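Local coordinates for putative exported protein (PDB 4RAA) that is of unknown function but belongs to a family of six-bladed beta-propellers and is probably exported, perhaps as a lipoprotein, at residues I11-L25 and T288-L300. Residues are numbered along the deposited sequence; the frame is centred on the assembly and turned at random.
Sequences ISFKEHTDVNADSIL and TYNYPIKIFQDQL
The ring of Tyr291 lies between Thr17 and Ala21: Thr17 CG2 sits over one face, 3.8 Å from the centroid of the Tyr291 ring, and Ala21 CB over the opposite face. Tyr291 OH donates to Val19 O at 2.9 Å from above the carbonyl plane, holding the hydroxyl end of the ring near the Val19 backbone. A further CH-pi contact sets Ile24 CD1 over the centre of the Tyr289 ring, 3.5 Å from the Tyr289 centroid; the Ile24 chi1 of 58°, with CG1 between N and the carbonyl carbon, directs the methyl there. Ala21 CB also meets Phe296 and Leu300, and Leu25 CD1 touches Phe296 CZ at 3.7 Å, closing the apolar part. Beside it Gln299, extended beyond CG, accepts from the short, weakly bonded helix 21-24: Ala21 N to Gln299 OE1 is 2.7 Å and nearly straight (170°). Asn20 OD1 caps that helix, receiving Asp22 N. Equally close-packed, Thr288 OG1 donates to Ser12 O, and buried Asn290 sends ND2 to Glu15 O at 2.7 Å in both amide and carbonyl planes, its OD1 bonding Tyr270 OH.

The solvent side holds the exposed Ser12, Lys14 and His16, with Asn20 and Asp22 at the helix end.

Strands 11-13 and 288-292 run 36° apart in different sheets. Consistent with a linker between propeller blades, segment 11-25 leaves strand 10-13, paired parallel with strand 213-222, and runs past edge strand 287-292 and helix 293-299 into strand 25-31, paired with strand 354-360.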
loop_
_atom_site.group_PDB
_atom_site.type_symbol
_atom_site.label_atom_id
_atom_site.label_comp_id
_atom_site.label_asym_id
_atom_site.label_seq_id
_atom_site.Cartn_x
_atom_site.Cartn_y
_atom_site.Cartn_z
ATOM N N ILE A 11 -30.610 28.594 -2.185
ATOM C CA ILE A 11 -30.261 29.326 -0.966
ATOM C C ILE A 11 -29.789 30.679 -1.503
ATOM O O ILE A 11 -28.641 30.815 -1.921
ATOM C CB ILE A 11 -29.189 28.595 -0.136
ATOM C CG1 ILE A 11 -29.763 27.273 0.383
ATOM C CG2 ILE A 11 -28.715 29.458 1.042
ATOM C CD1 ILE A 11 -28.782 26.404 1.140
ATOM N N SER A 12 -30.697 31.654 -1.521
ATOM C CA SER A 12 -30.424 32.984 -2.065
ATOM C C SER A 12 -29.825 33.861 -1.000
ATOM O O SER A 12 -30.408 33.988 0.066
ATOM C CB SER A 12 -31.712 33.641 -2.566
ATOM O OG SER A 12 -32.342 32.834 -3.542
ATOM N N PHE A 13 -28.674 34.460 -1.299
ATOM C CA PHE A 13 -27.994 35.397 -0.413
ATOM C C PHE A 13 -28.125 36.808 -0.989
ATOM O O PHE A 13 -27.697 37.051 -2.112
ATOM C CB PHE A 13 -26.515 35.048 -0.296
ATOM C CG PHE A 13 -26.251 33.767 0.424
ATOM C CD1 PHE A 13 -26.313 33.718 1.813
ATOM C CD2 PHE A 13 -25.925 32.609 -0.268
ATOM C CE1 PHE A 13 -26.074 32.535 2.502
ATOM C CE2 PHE A 13 -25.674 31.427 0.417
ATOM C CZ PHE A 13 -25.751 31.388 1.802
ATOM N N LYS A 14 -28.715 37.730 -0.232
ATOM C CA LYS A 14 -28.836 39.132 -0.666
ATOM C C LYS A 14 -27.512 39.770 -0.240
ATOM O O LYS A 14 -26.844 39.229 0.646
ATOM C CB LYS A 14 -30.080 39.808 -0.066
ATOM C CG LYS A 14 -31.348 38.974 -0.252
ATOM C CD LYS A 14 -32.651 39.714 0.021
ATOM C CE LYS A 14 -33.279 40.316 -1.234
ATOM N NZ LYS A 14 -32.429 41.335 -1.903
ATOM N N GLU A 15 -27.109 40.873 -0.883
ATOM C CA GLU A 15 -25.799 41.512 -0.598
ATOM C C GLU A 15 -25.650 41.901 0.853
ATOM O O GLU A 15 -24.807 41.359 1.544
ATOM C CB GLU A 15 -25.523 42.754 -1.464
ATOM C CG GLU A 15 -25.213 42.470 -2.928
ATOM C CD GLU A 15 -24.768 43.705 -3.707
ATOM O OE1 GLU A 15 -23.987 44.521 -3.166
ATOM O OE2 GLU A 15 -25.177 43.842 -4.883
ATOM N N HIS A 16 -26.505 42.815 1.301
ATOM C CA HIS A 16 -26.463 43.343 2.659
ATOM C C HIS A 16 -27.538 42.710 3.535
ATOM O O HIS A 16 -28.466 42.072 3.050
ATOM C CB HIS A 16 -26.650 44.874 2.648
ATOM C CG HIS A 16 -25.714 45.599 1.723
ATOM N ND1 HIS A 16 -24.354 45.682 1.948
ATOM C CD2 HIS A 16 -25.948 46.292 0.582
ATOM C CE1 HIS A 16 -23.790 46.381 0.979
ATOM N NE2 HIS A 16 -24.735 46.767 0.140
ATOM N N THR A 17 -27.342 42.853 4.837
ATOM C CA THR A 17 -28.323 42.496 5.857
ATOM C C THR A 17 -28.152 43.530 6.946
ATOM O O THR A 17 -27.015 43.925 7.239
ATOM C CB THR A 17 -28.149 41.084 6.461
ATOM O OG1 THR A 17 -29.202 40.850 7.412
ATOM C CG2 THR A 17 -26.791 40.900 7.167
ATOM N N ASP A 18 -29.257 43.983 7.530
ATOM C CA ASP A 18 -29.175 44.967 8.621
ATOM C C ASP A 18 -29.416 44.335 10.012
ATOM O O ASP A 18 -29.640 45.055 10.989
ATOM C CB ASP A 18 -29.952 46.277 8.306
ATOM C CG ASP A 18 -31.427 46.074 8.048
ATOM O OD1 ASP A 18 -31.906 44.918 8.006
ATOM O OD2 ASP A 18 -32.112 47.101 7.864
ATOM N N VAL A 19 -29.299 43.002 10.088
ATOM C CA VAL A 19 -29.341 42.257 11.347
ATOM C C VAL A 19 -27.884 42.104 11.795
ATOM O O VAL A 19 -27.012 41.770 10.983
ATOM C CB VAL A 19 -29.996 40.858 11.192
ATOM C CG1 VAL A 19 -29.777 39.975 12.430
ATOM C CG2 VAL A 19 -31.491 41.002 10.895
ATOM N N ASN A 20 -27.640 42.343 13.086
ATOM C CA ASN A 20 -26.312 42.200 13.689
ATOM C C ASN A 20 -26.028 40.696 13.890
ATOM O O ASN A 20 -26.902 39.950 14.342
ATOM C CB ASN A 20 -26.264 42.950 15.030
ATOM C CG ASN A 20 -24.873 42.987 15.656
ATOM O OD1 ASN A 20 -24.080 42.065 15.522
ATOM N ND2 ASN A 20 -24.593 44.056 16.384
ATOM N N ALA A 21 -24.807 40.271 13.554
ATOM C CA ALA A 21 -24.390 38.852 13.678
ATOM C C ALA A 21 -24.291 38.354 15.128
ATOM O O ALA A 21 -24.412 37.151 15.384
ATOM C CB ALA A 21 -23.070 38.625 12.960
ATOM N N ASP A 22 -24.064 39.293 16.048
ATOM C CA ASP A 22 -23.989 39.054 17.489
ATOM C C ASP A 22 -25.281 38.413 18.025
ATOM O O ASP A 22 -25.225 37.508 18.846
ATOM C CB ASP A 22 -23.731 40.405 18.206
ATOM C CG ASP A 22 -23.272 40.254 19.650
ATOM O OD1 ASP A 22 -22.335 39.463 19.895
ATOM O OD2 ASP A 22 -23.812 40.976 20.527
ATOM N N SER A 23 -26.430 38.865 17.526
ATOM C CA SER A 23 -27.749 38.369 17.969
ATOM C C SER A 23 -28.100 36.955 17.506
ATOM O O SER A 23 -28.631 36.174 18.293
ATOM C CB SER A 23 -28.866 39.323 17.524
ATOM O OG SER A 23 -28.940 39.398 16.113
ATOM N N ILE A 24 -27.837 36.645 16.234
ATOM C CA ILE A 24 -28.162 35.308 15.642
ATOM C C ILE A 24 -27.142 34.180 15.886
ATOM O O ILE A 24 -27.440 33.021 15.562
ATOM C CB ILE A 24 -28.487 35.378 14.110
ATOM C CG1 ILE A 24 -27.324 35.975 13.295
ATOM C CG2 ILE A 24 -29.776 36.159 13.873
ATOM C CD1 ILE A 24 -27.521 35.913 11.799
ATOM N N LEU A 25 -25.969 34.505 16.451
ATOM C CA LEU A 25 -24.895 33.524 16.718
ATOM C C LEU A 25 -24.541 33.391 18.200
ATOM O O LEU A 25 -24.666 34.366 18.962
ATOM C CB LEU A 25 -23.615 33.916 15.965
ATOM C CG LEU A 25 -23.631 33.943 14.433
ATOM C CD1 LEU A 25 -22.366 34.616 13.910
ATOM C CD2 LEU A 25 -23.788 32.543 13.857
ATOM N N THR A 288 -31.246 33.423 5.275
ATOM C CA THR A 288 -29.850 33.760 4.959
ATOM C C THR A 288 -29.466 35.136 5.489
ATOM O O THR A 288 -30.319 35.997 5.611
ATOM C CB THR A 288 -29.578 33.767 3.448
ATOM O OG1 THR A 288 -30.437 34.723 2.815
ATOM C CG2 THR A 288 -29.783 32.367 2.858
ATOM N N TYR A 289 -28.181 35.302 5.801
ATOM C CA TYR A 289 -27.606 36.561 6.294
ATOM C C TYR A 289 -26.209 36.679 5.699
ATOM O O TYR A 289 -25.395 35.788 5.913
ATOM C CB TYR A 289 -27.492 36.574 7.824
ATOM C CG TYR A 289 -28.766 36.280 8.575
ATOM C CD1 TYR A 289 -29.129 34.961 8.874
ATOM C CD2 TYR A 289 -29.603 37.313 9.014
ATOM C CE1 TYR A 289 -30.295 34.679 9.577
ATOM C CE2 TYR A 289 -30.783 37.042 9.713
ATOM C CZ TYR A 289 -31.126 35.722 9.996
ATOM O OH TYR A 289 -32.291 35.436 10.676
ATOM N N ASN A 290 -25.932 37.770 4.979
ATOM C CA ASN A 290 -24.646 37.981 4.308
ATOM C C ASN A 290 -23.907 39.180 4.886
ATOM O O ASN A 290 -24.501 40.236 5.067
ATOM C CB ASN A 290 -24.888 38.202 2.818
ATOM C CG ASN A 290 -23.623 38.070 1.994
ATOM O OD1 ASN A 290 -23.002 37.013 1.968
ATOM N ND2 ASN A 290 -23.254 39.124 1.295
ATOM N N TYR A 291 -22.610 39.011 5.143
ATOM C CA TYR A 291 -21.761 40.043 5.762
ATOM C C TYR A 291 -20.381 40.120 5.136
ATOM O O TYR A 291 -19.785 39.071 4.893
ATOM C CB TYR A 291 -21.499 39.693 7.237
ATOM C CG TYR A 291 -22.720 39.545 8.117
ATOM C CD1 TYR A 291 -23.412 38.327 8.177
ATOM C CD2 TYR A 291 -23.166 40.607 8.931
ATOM C CE1 TYR A 291 -24.528 38.171 8.992
ATOM C CE2 TYR A 291 -24.274 40.457 9.761
ATOM C CZ TYR A 291 -24.959 39.236 9.780
ATOM O OH TYR A 291 -26.058 39.050 10.577
ATOM N N PRO A 292 -19.874 41.345 4.859
ATOM C CA PRO A 292 -18.443 41.435 4.523
ATOM C C PRO A 292 -17.690 41.087 5.811
ATOM O O PRO A 292 -18.104 41.558 6.877
ATOM C CB PRO A 292 -18.233 42.918 4.150
ATOM C CG PRO A 292 -19.584 43.523 3.997
ATOM C CD PRO A 292 -20.566 42.644 4.715
ATOM N N ILE A 293 -16.631 40.278 5.741
ATOM C CA ILE A 293 -15.886 39.886 6.965
ATOM C C ILE A 293 -15.408 41.088 7.811
ATOM O O ILE A 293 -15.390 40.981 9.043
ATOM C CB ILE A 293 -14.800 38.792 6.694
ATOM C CG1 ILE A 293 -15.514 37.435 6.469
ATOM C CG2 ILE A 293 -13.810 38.631 7.854
ATOM C CD1 ILE A 293 -14.640 36.279 6.009
ATOM N N LYS A 294 -15.075 42.220 7.173
ATOM C CA LYS A 294 -14.713 43.451 7.925
ATOM C C LYS A 294 -15.811 43.870 8.926
ATOM O O LYS A 294 -15.507 44.304 10.040
ATOM C CB LYS A 294 -14.370 44.649 7.005
ATOM C CG LYS A 294 -12.915 44.744 6.561
ATOM C CD LYS A 294 -12.489 43.642 5.602
ATOM C CE LYS A 294 -10.996 43.719 5.286
ATOM N NZ LYS A 294 -10.593 45.026 4.694
ATOM N N ILE A 295 -17.067 43.729 8.509
ATOM C CA ILE A 295 -18.227 44.052 9.344
ATOM C C ILE A 295 -18.459 42.912 10.351
ATOM O O ILE A 295 -18.637 43.186 11.535
ATOM C CB ILE A 295 -19.488 44.381 8.483
ATOM C CG1 ILE A 295 -19.380 45.795 7.852
ATOM C CG2 ILE A 295 -20.781 44.321 9.305
ATOM C CD1 ILE A 295 -18.270 46.000 6.836
ATOM N N PHE A 296 -18.453 41.661 9.864
ATOM C CA PHE A 296 -18.677 40.433 10.670
ATOM C C PHE A 296 -17.794 40.333 11.917
ATOM O O PHE A 296 -18.293 40.099 13.010
ATOM C CB PHE A 296 -18.458 39.186 9.788
ATOM C CG PHE A 296 -18.906 37.882 10.405
ATOM C CD1 PHE A 296 -20.256 37.556 10.473
ATOM C CD2 PHE A 296 -17.976 36.943 10.851
ATOM C CE1 PHE A 296 -20.673 36.340 11.018
ATOM C CE2 PHE A 296 -18.384 35.723 11.388
ATOM C CZ PHE A 296 -19.734 35.423 11.475
ATOM N N GLN A 297 -16.492 40.523 11.741
ATOM C CA GLN A 297 -15.523 40.433 12.856
ATOM C C GLN A 297 -15.652 41.559 13.908
ATOM O O GLN A 297 -15.424 41.312 15.096
ATOM C CB GLN A 297 -14.091 40.333 12.320
ATOM C CG GLN A 297 -13.548 41.618 11.723
ATOM C CD GLN A 297 -12.356 41.424 10.809
ATOM O OE1 GLN A 297 -11.828 40.315 10.652
ATOM N NE2 GLN A 297 -11.932 42.513 10.181
ATOM N N ASP A 298 -15.987 42.779 13.469
ATOM C CA ASP A 298 -16.249 43.910 14.387
ATOM C C ASP A 298 -17.581 43.726 15.156
ATOM O O ASP A 298 -17.654 44.066 16.338
ATOM C CB ASP A 298 -16.158 45.278 13.670
ATOM C CG ASP A 298 -14.702 45.705 13.359
ATOM O OD1 ASP A 298 -13.738 44.936 13.586
ATOM O OD2 ASP A 298 -14.519 46.848 12.890
ATOM N N GLN A 299 -18.606 43.170 14.505
ATOM C CA GLN A 299 -19.902 42.875 15.161
ATOM C C GLN A 299 -19.802 41.823 16.273
ATOM O O GLN A 299 -20.495 41.935 17.277
ATOM C CB GLN A 299 -20.969 42.443 14.145
ATOM C CG GLN A 299 -21.561 43.589 13.331
ATOM C CD GLN A 299 -22.693 43.160 12.398
ATOM O OE1 GLN A 299 -23.057 41.980 12.319
ATOM N NE2 GLN A 299 -23.260 44.124 11.689
ATOM N N LEU A 300 -18.964 40.805 16.085
ATOM C CA LEU A 300 -18.730 39.768 17.118
ATOM C C LEU A 300 -17.628 40.130 18.133
ATOM O O LEU A 300 -17.407 39.372 19.080
ATOM C CB LEU A 300 -18.389 38.424 16.463
ATOM C CG LEU A 300 -19.403 37.868 15.463
ATOM C CD1 LEU A 300 -18.849 36.611 14.819
ATOM C CD2 LEU A 300 -20.736 37.593 16.139
#